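Major capsid protein (Human herpesvirus 1, PDB 1NO7) is the major building block of the herpes simplex virus capsid shell, represented here by its large upper domain. Local coordinates at residues L275-L285 / T356-Y364; V365-G373 / V560-T571. All coordinates share one frame; numbering follows the deposited sequence.

Interaction 1 (L275-L285 / T356-Y364)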
loop_
_atom_site.group_PDB
_atom_site.type_symbol
_atom_site.label_atom_id
_atom_site.label_comp_id
_atom_site.label_asym_id
_atom_site.label_seq_id
_atom_site.Cartn_x
_atom_site.Cartn_y
_atom_site.Cartn_z
ATOM N N LEU A 275 -4.822 -5.853 -15.514
ATOM C CA LEU A 275 -4.249 -4.683 -14.865
ATOM C C LEU A 275 -3.052 -4.961 -13.946
ATOM O O LEU A 275 -2.003 -4.329 -14.098
ATOM C CB LEU A 275 -5.344 -3.919 -14.098
ATOM C CG LEU A 275 -4.903 -2.590 -13.461
ATOM C CD1 LEU A 275 -4.281 -1.666 -14.512
ATOM C CD2 LEU A 275 -6.108 -1.922 -12.815
ATOM N N MET A 276 -3.200 -5.880 -12.994
ATOM C CA MET A 276 -2.097 -6.193 -12.088
ATOM C C MET A 276 -0.830 -6.501 -12.914
ATOM O O MET A 276 0.214 -5.891 -12.696
ATOM C CB MET A 276 -2.453 -7.377 -11.153
ATOM C CG MET A 276 -3.698 -7.181 -10.212
ATOM S SD MET A 276 -3.575 -5.786 -8.964
ATOM C CE MET A 276 -3.319 -4.270 -10.121
ATOM N N ARG A 277 -0.916 -7.406 -13.886
ATOM C CA ARG A 277 0.256 -7.757 -14.707
ATOM C C ARG A 277 0.682 -6.603 -15.615
ATOM O O ARG A 277 1.582 -6.766 -16.444
ATOM C CB ARG A 277 -0.041 -8.967 -15.590
ATOM C CG ARG A 277 -0.565 -10.178 -14.845
ATOM C CD ARG A 277 0.540 -11.119 -14.365
ATOM N NE ARG A 277 1.091 -11.956 -15.434
ATOM C CZ ARG A 277 1.923 -11.517 -16.374
ATOM N NH1 ARG A 277 2.309 -10.234 -16.369
ATOM N NH2 ARG A 277 2.348 -12.355 -17.326
ATOM N N ASP A 278 0.046 -5.442 -15.465
ATOM C CA ASP A 278 0.369 -4.302 -16.320
ATOM C C ASP A 278 1.401 -3.340 -15.747
ATOM O O ASP A 278 1.110 -2.538 -14.846
ATOM C CB ASP A 278 -0.907 -3.532 -16.689
ATOM C CG ASP A 278 -0.621 -2.304 -17.551
ATOM O OD1 ASP A 278 0.267 -2.385 -18.434
ATOM O OD2 ASP A 278 -1.289 -1.263 -17.355
ATOM N N PRO A 279 2.622 -3.385 -16.297
ATOM C CA PRO A 279 3.761 -2.551 -15.897
ATOM C C PRO A 279 3.514 -1.047 -15.862
ATOM O O PRO A 279 4.387 -0.278 -15.425
ATOM C CB PRO A 279 4.845 -2.933 -16.907
ATOM C CG PRO A 279 4.068 -3.321 -18.097
ATOM C CD PRO A 279 2.960 -4.163 -17.497
ATOM N N ALA A 280 2.337 -0.620 -16.311
ATOM C CA ALA A 280 2.008 0.807 -16.325
ATOM C C ALA A 280 1.499 1.270 -14.961
ATOM O O ALA A 280 1.552 2.463 -14.637
ATOM C CB ALA A 280 0.962 1.085 -17.393
ATOM N N LEU A 281 1.008 0.321 -14.168
ATOM C CA LEU A 281 0.480 0.629 -12.845
ATOM C C LEU A 281 1.458 0.175 -11.775
ATOM O O LEU A 281 1.733 -1.023 -11.638
ATOM C CB LEU A 281 -0.850 -0.094 -12.622
ATOM C CG LEU A 281 -1.831 0.377 -11.528
ATOM C CD1 LEU A 281 -2.740 -0.807 -11.182
ATOM C CD2 LEU A 281 -1.100 0.864 -10.267
ATOM N N LEU A 282 1.998 1.117 -11.013
ATOM C CA LEU A 282 2.911 0.713 -9.969
ATOM C C LEU A 282 2.069 0.653 -8.712
ATOM O O LEU A 282 1.159 1.468 -8.517
ATOM C CB LEU A 282 4.087 1.690 -9.847
ATOM C CG LEU A 282 3.798 3.187 -9.818
ATOM C CD1 LEU A 282 3.635 3.630 -8.372
ATOM C CD2 LEU A 282 4.946 3.940 -10.466
ATOM N N PRO A 283 2.341 -0.348 -7.861
ATOM C CA PRO A 283 1.618 -0.558 -6.607
ATOM C C PRO A 283 1.582 0.697 -5.768
ATOM O O PRO A 283 2.422 1.581 -5.914
ATOM C CB PRO A 283 2.376 -1.710 -5.950
ATOM C CG PRO A 283 3.763 -1.565 -6.498
ATOM C CD PRO A 283 3.527 -1.222 -7.943
ATOM N N PRO A 284 0.603 0.785 -4.867
ATOM C CA PRO A 284 0.413 1.934 -3.983
ATOM C C PRO A 284 1.643 2.322 -3.183
ATOM O O PRO A 284 1.969 3.505 -3.134
ATOM C CB PRO A 284 -0.740 1.492 -3.097
ATOM C CG PRO A 284 -0.484 -0.004 -2.973
ATOM C CD PRO A 284 -0.161 -0.381 -4.390
ATOM N N LEU A 285 2.322 1.331 -2.599
ATOM C CA LEU A 285 3.518 1.562 -1.774
ATOM C C LEU A 285 4.785 0.953 -2.373
ATOM O O LEU A 285 4.853 -0.254 -2.624
ATOM C CB LEU A 285 3.268 0.996 -0.377
ATOM C CG LEU A 285 2.092 1.706 0.314
ATOM C CD1 LEU A 285 1.751 1.084 1.679
ATOM C CD2 LEU A 285 2.479 3.182 0.477
ATOM N N THR A 356 7.344 -7.035 -7.999
ATOM C CA THR A 356 6.417 -5.910 -8.051
ATOM C C THR A 356 4.959 -6.358 -8.274
ATOM O O THR A 356 4.034 -5.858 -7.610
ATOM C CB THR A 356 6.835 -4.932 -9.156
ATOM O OG1 THR A 356 7.008 -5.658 -10.373
ATOM C CG2 THR A 356 8.158 -4.264 -8.812
ATOM N N VAL A 357 4.754 -7.299 -9.198
ATOM C CA VAL A 357 3.407 -7.801 -9.469
ATOM C C VAL A 357 2.764 -8.259 -8.169
ATOM O O VAL A 357 1.825 -7.619 -7.667
ATOM C CB VAL A 357 3.417 -9.010 -10.442
ATOM C CG1 VAL A 357 2.056 -9.703 -10.431
ATOM C CG2 VAL A 357 3.743 -8.535 -11.845
ATOM N N HIS A 358 3.280 -9.367 -7.633
ATOM C CA HIS A 358 2.748 -9.928 -6.400
ATOM C C HIS A 358 2.451 -8.850 -5.386
ATOM O O HIS A 358 1.504 -8.974 -4.603
ATOM C CB HIS A 358 3.718 -10.923 -5.793
ATOM C CG HIS A 358 4.033 -12.059 -6.697
ATOM N ND1 HIS A 358 4.978 -11.969 -7.696
ATOM C CD2 HIS A 358 3.490 -13.295 -6.796
ATOM C CE1 HIS A 358 5.002 -13.103 -8.375
ATOM N NE2 HIS A 358 4.108 -13.924 -7.850
ATOM N N HIS A 359 3.260 -7.795 -5.384
ATOM C CA HIS A 359 3.013 -6.714 -4.444
ATOM C C HIS A 359 1.661 -6.086 -4.775
ATOM O O HIS A 359 0.776 -5.972 -3.906
ATOM C CB HIS A 359 4.141 -5.685 -4.513
ATOM C CG HIS A 359 5.307 -6.029 -3.638
ATOM N ND1 HIS A 359 5.853 -7.294 -3.595
ATOM C CD2 HIS A 359 6.013 -5.283 -2.754
ATOM C CE1 HIS A 359 6.844 -7.314 -2.721
ATOM N NE2 HIS A 359 6.961 -6.107 -2.197
ATOM N N LYS A 360 1.501 -5.696 -6.040
ATOM C CA LYS A 360 0.257 -5.101 -6.494
ATOM C C LYS A 360 -0.884 -6.052 -6.184
ATOM O O LYS A 360 -1.925 -5.638 -5.682
ATOM C CB LYS A 360 0.332 -4.822 -7.984
ATOM C CG LYS A 360 1.298 -3.712 -8.298
ATOM C CD LYS A 360 1.649 -3.671 -9.774
ATOM C CE LYS A 360 0.410 -3.528 -10.642
ATOM N NZ LYS A 360 0.818 -3.531 -12.080
ATOM N N ILE A 361 -0.680 -7.335 -6.462
ATOM C CA ILE A 361 -1.726 -8.319 -6.179
ATOM C C ILE A 361 -2.110 -8.255 -4.703
ATOM O O ILE A 361 -3.299 -8.230 -4.347
ATOM C CB ILE A 361 -1.268 -9.748 -6.445
ATOM C CG1 ILE A 361 -0.908 -9.900 -7.932
ATOM C CG2 ILE A 361 -2.348 -10.716 -5.965
ATOM C CD1 ILE A 361 -0.759 -11.363 -8.428
ATOM N N TYR A 362 -1.091 -8.225 -3.850
ATOM C CA TYR A 362 -1.278 -8.183 -2.409
ATOM C C TYR A 362 -2.010 -6.919 -1.952
ATOM O O TYR A 362 -3.037 -6.998 -1.265
ATOM C CB TYR A 362 0.087 -8.247 -1.716
ATOM C CG TYR A 362 -0.019 -8.559 -0.248
ATOM C CD1 TYR A 362 -0.238 -9.870 0.186
ATOM C CD2 TYR A 362 0.019 -7.541 0.707
ATOM C CE1 TYR A 362 -0.423 -10.163 1.544
ATOM C CE2 TYR A 362 -0.169 -7.822 2.064
ATOM C CZ TYR A 362 -0.392 -9.134 2.471
ATOM O OH TYR A 362 -0.615 -9.417 3.797
ATOM N N TYR A 363 -1.475 -5.762 -2.345
ATOM C CA TYR A 363 -2.027 -4.460 -1.959
ATOM C C TYR A 363 -3.398 -4.091 -2.522
ATOM O O TYR A 363 -4.214 -3.454 -1.825
ATOM C CB TYR A 363 -1.025 -3.355 -2.298
ATOM C CG TYR A 363 0.138 -3.366 -1.361
ATOM C CD1 TYR A 363 0.991 -4.465 -1.297
ATOM C CD2 TYR A 363 0.335 -2.327 -0.461
ATOM C CE1 TYR A 363 2.009 -4.536 -0.348
ATOM C CE2 TYR A 363 1.349 -2.384 0.495
ATOM C CZ TYR A 363 2.183 -3.491 0.551
ATOM O OH TYR A 363 3.169 -3.557 1.521
ATOM N N TYR A 364 -3.645 -4.487 -3.773
ATOM C CA TYR A 364 -4.909 -4.195 -4.440
ATOM C C TYR A 364 -5.953 -5.293 -4.285
ATOM O O TYR A 364 -7.131 -5.061 -4.520
ATOM C CB TYR A 364 -4.668 -3.908 -5.922
ATOM C CG TYR A 364 -4.001 -2.565 -6.169
ATOM C CD1 TYR A 364 -2.868 -2.469 -6.991
ATOM C CD2 TYR A 364 -4.516 -1.384 -5.605
ATOM C CE1 TYR A 364 -2.253 -1.228 -7.252
ATOM C CE2 TYR A 364 -3.917 -0.132 -5.859
ATOM C CZ TYR A 364 -2.776 -0.062 -6.683
ATOM O OH TYR A 364 -2.129 1.152 -6.921
#
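Lys360 leaves the helix with CG anti to its own carbonyl carbon (chi1 -69°), bends once at chi3 (57°) and is otherwise stretched out, which carries its ammonium into the bend of 275-285; Met276, folded at both chi2 and chi3, turns its thioether back toward the helix. Two backbone carbonyls grip the ammonium. NZ of Lys360 donates to O of Leu281 at 2.7 Å, in the carbonyl plane and on a lone pair, and to O of Met276 at 2.5 Å, there tilted 25° from the plane of the Met276 carbonyl. O of Asp278 lies 3.0 Å from NZ of Lys360. A lysine suits this buried place because its long apolar stem can lie among hydrophobic groups while its tip meets the carbonyls of two successive type I beta turns, Leu275 to Asp278 and Asp278 to Leu281. The Asp278 carboxylate itself is engaged by Arg302.

The loop, running between helices 269-273 and 290-296, thus wraps one side of helix 353-371 in this alpha-plus-beta upper domain. Pro283 crosses the lysine stem at about a right angle, its CB 3.3 Å from CG of Lys360. Pro284, rigid and without an N-H to satisfy, sets CD over one face of the Tyr364 ring, 3.9 Å from the centroid, in a CH-pi contact. Met276 makes a Met-aromatic contact with that ring, approaching obliquely, and its CE packs 3.6 Å from CD1 of Tyr364. Further along, CG of Pro284 rests against CB of Tyr363 while CD1 of Leu285 reaches the edge of the Tyr363 ring, 3.7 Å from CE2.

Interaction 2 (V365-G373 / V560-T571)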
loop_
_atom_site.group_PDB
_atom_site.type_symbol
_atom_site.label_atom_id
_atom_site.label_comp_id
_atom_site.label_asym_id
_atom_site.label_seq_id
_atom_site.Cartn_x
_atom_site.Cartn_y
_atom_site.Cartn_z
ATOM N N VAL A 365 -5.548 -6.488 -3.883
ATOM C CA VAL A 365 -6.542 -7.538 -3.711
ATOM C C VAL A 365 -6.562 -8.081 -2.289
ATOM O O VAL A 365 -7.550 -7.924 -1.550
ATOM C CB VAL A 365 -6.281 -8.704 -4.643
ATOM C CG1 VAL A 365 -7.387 -9.736 -4.494
ATOM C CG2 VAL A 365 -6.194 -8.211 -6.065
ATOM N N MET A 366 -5.458 -8.735 -1.929
ATOM C CA MET A 366 -5.271 -9.331 -0.613
ATOM C C MET A 366 -5.617 -8.362 0.530
ATOM O O MET A 366 -6.429 -8.693 1.405
ATOM C CB MET A 366 -3.823 -9.811 -0.490
ATOM C CG MET A 366 -3.435 -10.896 -1.497
ATOM S SD MET A 366 -3.851 -12.615 -0.919
ATOM C CE MET A 366 -5.329 -12.311 0.119
ATOM N N VAL A 367 -5.009 -7.176 0.523
ATOM C CA VAL A 367 -5.278 -6.182 1.563
ATOM C C VAL A 367 -6.784 -5.879 1.689
ATOM O O VAL A 367 -7.398 -6.095 2.752
ATOM C CB VAL A 367 -4.553 -4.848 1.273
ATOM C CG1 VAL A 367 -4.978 -3.798 2.293
ATOM C CG2 VAL A 367 -3.055 -5.048 1.297
ATOM N N PRO A 368 -7.401 -5.371 0.594
ATOM C CA PRO A 368 -8.828 -5.042 0.598
ATOM C C PRO A 368 -9.596 -6.267 1.042
ATOM O O PRO A 368 -10.490 -6.178 1.882
ATOM C CB PRO A 368 -9.114 -4.708 -0.857
ATOM C CG PRO A 368 -7.760 -4.254 -1.402
ATOM C CD PRO A 368 -6.840 -5.251 -0.768
ATOM N N ALA A 369 -9.232 -7.413 0.475
ATOM C CA ALA A 369 -9.881 -8.666 0.826
ATOM C C ALA A 369 -10.040 -8.815 2.342
ATOM O O ALA A 369 -11.148 -9.070 2.824
ATOM C CB ALA A 369 -9.078 -9.840 0.276
ATOM N N PHE A 370 -8.940 -8.636 3.084
ATOM C CA PHE A 370 -8.933 -8.765 4.549
ATOM C C PHE A 370 -9.366 -7.534 5.344
ATOM O O PHE A 370 -10.071 -7.648 6.354
ATOM C CB PHE A 370 -7.533 -9.148 5.043
ATOM C CG PHE A 370 -7.115 -10.530 4.673
ATOM C CD1 PHE A 370 -6.143 -10.739 3.709
ATOM C CD2 PHE A 370 -7.709 -11.632 5.280
ATOM C CE1 PHE A 370 -5.771 -12.030 3.351
ATOM C CE2 PHE A 370 -7.344 -12.930 4.928
ATOM C CZ PHE A 370 -6.372 -13.131 3.958
ATOM N N SER A 371 -8.929 -6.364 4.895
ATOM C CA SER A 371 -9.218 -5.121 5.599
ATOM C C SER A 371 -10.585 -4.549 5.313
ATOM O O SER A 371 -11.067 -3.696 6.074
ATOM C CB SER A 371 -8.188 -4.048 5.238
ATOM O OG SER A 371 -8.386 -3.598 3.901
ATOM N N ARG A 372 -11.195 -4.981 4.202
ATOM C CA ARG A 372 -12.511 -4.488 3.803
ATOM C C ARG A 372 -12.533 -2.969 3.931
ATOM O O ARG A 372 -13.506 -2.395 4.431
ATOM C CB ARG A 372 -13.614 -5.096 4.677
ATOM C CG ARG A 372 -13.812 -6.597 4.508
ATOM C CD ARG A 372 -14.051 -6.956 3.048
ATOM N NE ARG A 372 -14.999 -8.059 2.882
ATOM C CZ ARG A 372 -14.799 -9.293 3.327
ATOM N NH1 ARG A 372 -13.678 -9.587 3.967
ATOM N NH2 ARG A 372 -15.720 -10.231 3.135
ATOM N N GLY A 373 -11.440 -2.327 3.513
ATOM C CA GLY A 373 -11.368 -0.874 3.554
ATOM C C GLY A 373 -11.003 -0.200 4.867
ATOM O O GLY A 373 -10.487 0.924 4.854
ATOM N N VAL A 560 -15.904 -4.055 -2.256
ATOM C CA VAL A 560 -15.291 -4.537 -1.016
ATOM C C VAL A 560 -16.118 -4.163 0.206
ATOM O O VAL A 560 -16.639 -5.034 0.917
ATOM C CB VAL A 560 -13.895 -3.920 -0.789
ATOM C CG1 VAL A 560 -13.346 -4.455 0.492
ATOM C CG2 VAL A 560 -12.965 -4.218 -1.956
ATOM N N ARG A 561 -16.220 -2.853 0.434
ATOM C CA ARG A 561 -16.949 -2.303 1.562
ATOM C C ARG A 561 -18.232 -3.052 1.862
ATOM O O ARG A 561 -18.488 -3.367 3.018
ATOM C CB ARG A 561 -17.215 -0.809 1.342
ATOM C CG ARG A 561 -15.954 0.032 1.524
ATOM C CD ARG A 561 -16.033 1.427 0.903
ATOM N NE ARG A 561 -16.847 2.377 1.663
ATOM C CZ ARG A 561 -16.893 3.688 1.416
ATOM N NH1 ARG A 561 -16.171 4.210 0.431
ATOM N NH2 ARG A 561 -17.662 4.480 2.152
ATOM N N GLU A 562 -19.031 -3.384 0.852
ATOM C CA GLU A 562 -20.267 -4.097 1.152
ATOM C C GLU A 562 -20.278 -5.591 0.845
ATOM O O GLU A 562 -21.162 -6.303 1.324
ATOM C CB GLU A 562 -21.466 -3.420 0.474
ATOM C CG GLU A 562 -21.508 -3.489 -1.042
ATOM C CD GLU A 562 -22.783 -2.873 -1.607
ATOM O OE1 GLU A 562 -23.003 -1.659 -1.405
ATOM O OE2 GLU A 562 -23.569 -3.606 -2.247
ATOM N N SER A 563 -19.305 -6.078 0.074
ATOM C CA SER A 563 -19.271 -7.505 -0.268
ATOM C C SER A 563 -19.392 -8.346 0.987
ATOM O O SER A 563 -18.980 -7.917 2.066
ATOM C CB SER A 563 -17.973 -7.886 -0.982
ATOM O OG SER A 563 -17.891 -9.301 -1.110
ATOM N N ALA A 564 -19.952 -9.544 0.854
ATOM C CA ALA A 564 -20.096 -10.401 2.023
ATOM C C ALA A 564 -19.666 -11.819 1.720
ATOM O O ALA A 564 -20.432 -12.765 1.911
ATOM C CB ALA A 564 -21.533 -10.387 2.521
ATOM N N ALA A 565 -18.431 -11.962 1.256
ATOM C CA ALA A 565 -17.897 -13.273 0.928
ATOM C C ALA A 565 -16.664 -13.623 1.756
ATOM O O ALA A 565 -15.993 -12.743 2.298
ATOM C CB ALA A 565 -17.554 -13.325 -0.550
ATOM N N GLY A 566 -16.377 -14.917 1.851
ATOM C CA GLY A 566 -15.201 -15.342 2.580
ATOM C C GLY A 566 -14.046 -14.710 1.838
ATOM O O GLY A 566 -14.192 -14.370 0.660
ATOM N N GLU A 567 -12.908 -14.532 2.499
ATOM C CA GLU A 567 -11.778 -13.920 1.826
ATOM C C GLU A 567 -11.406 -14.666 0.549
ATOM O O GLU A 567 -11.296 -14.048 -0.514
ATOM C CB GLU A 567 -10.574 -13.825 2.762
ATOM C CG GLU A 567 -10.590 -12.585 3.662
ATOM C CD GLU A 567 -11.681 -12.631 4.740
ATOM O OE1 GLU A 567 -11.792 -11.647 5.521
ATOM O OE2 GLU A 567 -12.418 -13.645 4.805
ATOM N N ASN A 568 -11.240 -15.986 0.633
ATOM C CA ASN A 568 -10.889 -16.770 -0.555
ATOM C C ASN A 568 -11.742 -16.384 -1.765
ATOM O O ASN A 568 -11.212 -16.102 -2.849
ATOM C CB ASN A 568 -11.043 -18.263 -0.278
ATOM C CG ASN A 568 -9.871 -18.830 0.485
ATOM O OD1 ASN A 568 -10.036 -19.377 1.578
ATOM N ND2 ASN A 568 -8.671 -18.701 -0.086
ATOM N N ALA A 569 -13.059 -16.372 -1.576
ATOM C CA ALA A 569 -13.980 -16.002 -2.644
ATOM C C ALA A 569 -13.675 -14.558 -3.055
ATOM O O ALA A 569 -13.125 -14.287 -4.142
ATOM C CB ALA A 569 -15.414 -16.114 -2.144
ATOM N N LEU A 570 -14.017 -13.640 -2.153
ATOM C CA LEU A 570 -13.810 -12.211 -2.375
ATOM C C LEU A 570 -12.458 -11.903 -3.008
ATOM O O LEU A 570 -12.278 -10.854 -3.633
ATOM C CB LEU A 570 -13.945 -11.455 -1.053
ATOM C CG LEU A 570 -13.469 -10.008 -1.079
ATOM C CD1 LEU A 570 -14.162 -9.253 -2.185
ATOM C CD2 LEU A 570 -13.763 -9.370 0.279
ATOM N N THR A 571 -11.510 -12.819 -2.841
ATOM C CA THR A 571 -10.187 -12.615 -3.397
ATOM C C THR A 571 -10.277 -12.741 -4.891
ATOM O O THR A 571 -10.084 -11.760 -5.614
ATOM C CB THR A 571 -9.192 -13.659 -2.917
ATOM O OG1 THR A 571 -8.900 -13.456 -1.524
ATOM C CG2 THR A 571 -7.927 -13.549 -3.730
#
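The guanidinium of Arg372 has CD2 of Leu570 over the centre of one face, 3.1 Å above the plane, while Glu567 OE1 and Val560 O lie at its edge, in plane; Ala565 O is also at the edge. The carboxylate of Glu567 is turned almost perpendicular to the guanidinium, their planes 80° apart, and the two groups meet through a single oxygen: NH1 of Arg372 and OE1 of Glu567 form a salt bridge of 3.2 Å whose hydrogen bond is weak. NH2 of Arg372 makes a second weak bond, 2.7 Å to the backbone O of Ala565. Glu567 has another cationic partner in Arg165, through OE2, so its carboxylate probably balances two positive charges. Its methylene CG lies 3.4 Å from CD2 of Phe370, an oblique approach that lets the glutamate's aliphatic part join the apolar packing.

Arg372 follows the end of helix 353-371, at a residue with positive phi, and reaches across to the linker between helices 554-562 and 567-577. There Gly566 is the N-cap of the second helix, whose short segment 567-571 runs at 136° to helix 365-371, the axes approaching to 9.2 Å. The small CB of Ala369 suits this crossing, meeting OG1 of Thr571 at 4.0 Å, and that hydroxyl bonds back to O of Glu567 within its own helix. Val365 puts CG1 anti to its backbone N (chi1 -176°), directing that branch to CG2 of Thr571. From helix 554-562, Val560 packs CG1 3.4 Å from CA of Arg372 and turns CG2 toward CB of Pro368. Phe370 also packs on Ile161 and Phe168 of helix 158-169.

In the fold
Helix 353-371 is common to both contacts, which follow one another along it with centres about 17 Å apart and are joined by the helix backbone, where probable hydrogen bonds run from Val367 N to Tyr362 O and from Met366 N to Ile361 O. Both are largely buried, but interaction 1 lies nearer the centre of the chain and has no exposed residue among those that touch, whereas interaction 2 includes exposed residues of 560-571. Interaction 1 binds an irregular loop to the helix, with one cation held by neutral carbonyls amid prolines and aromatic rings. Interaction 2 instead sets helix against helix and linker, and there the cation is paired with a carboxylate.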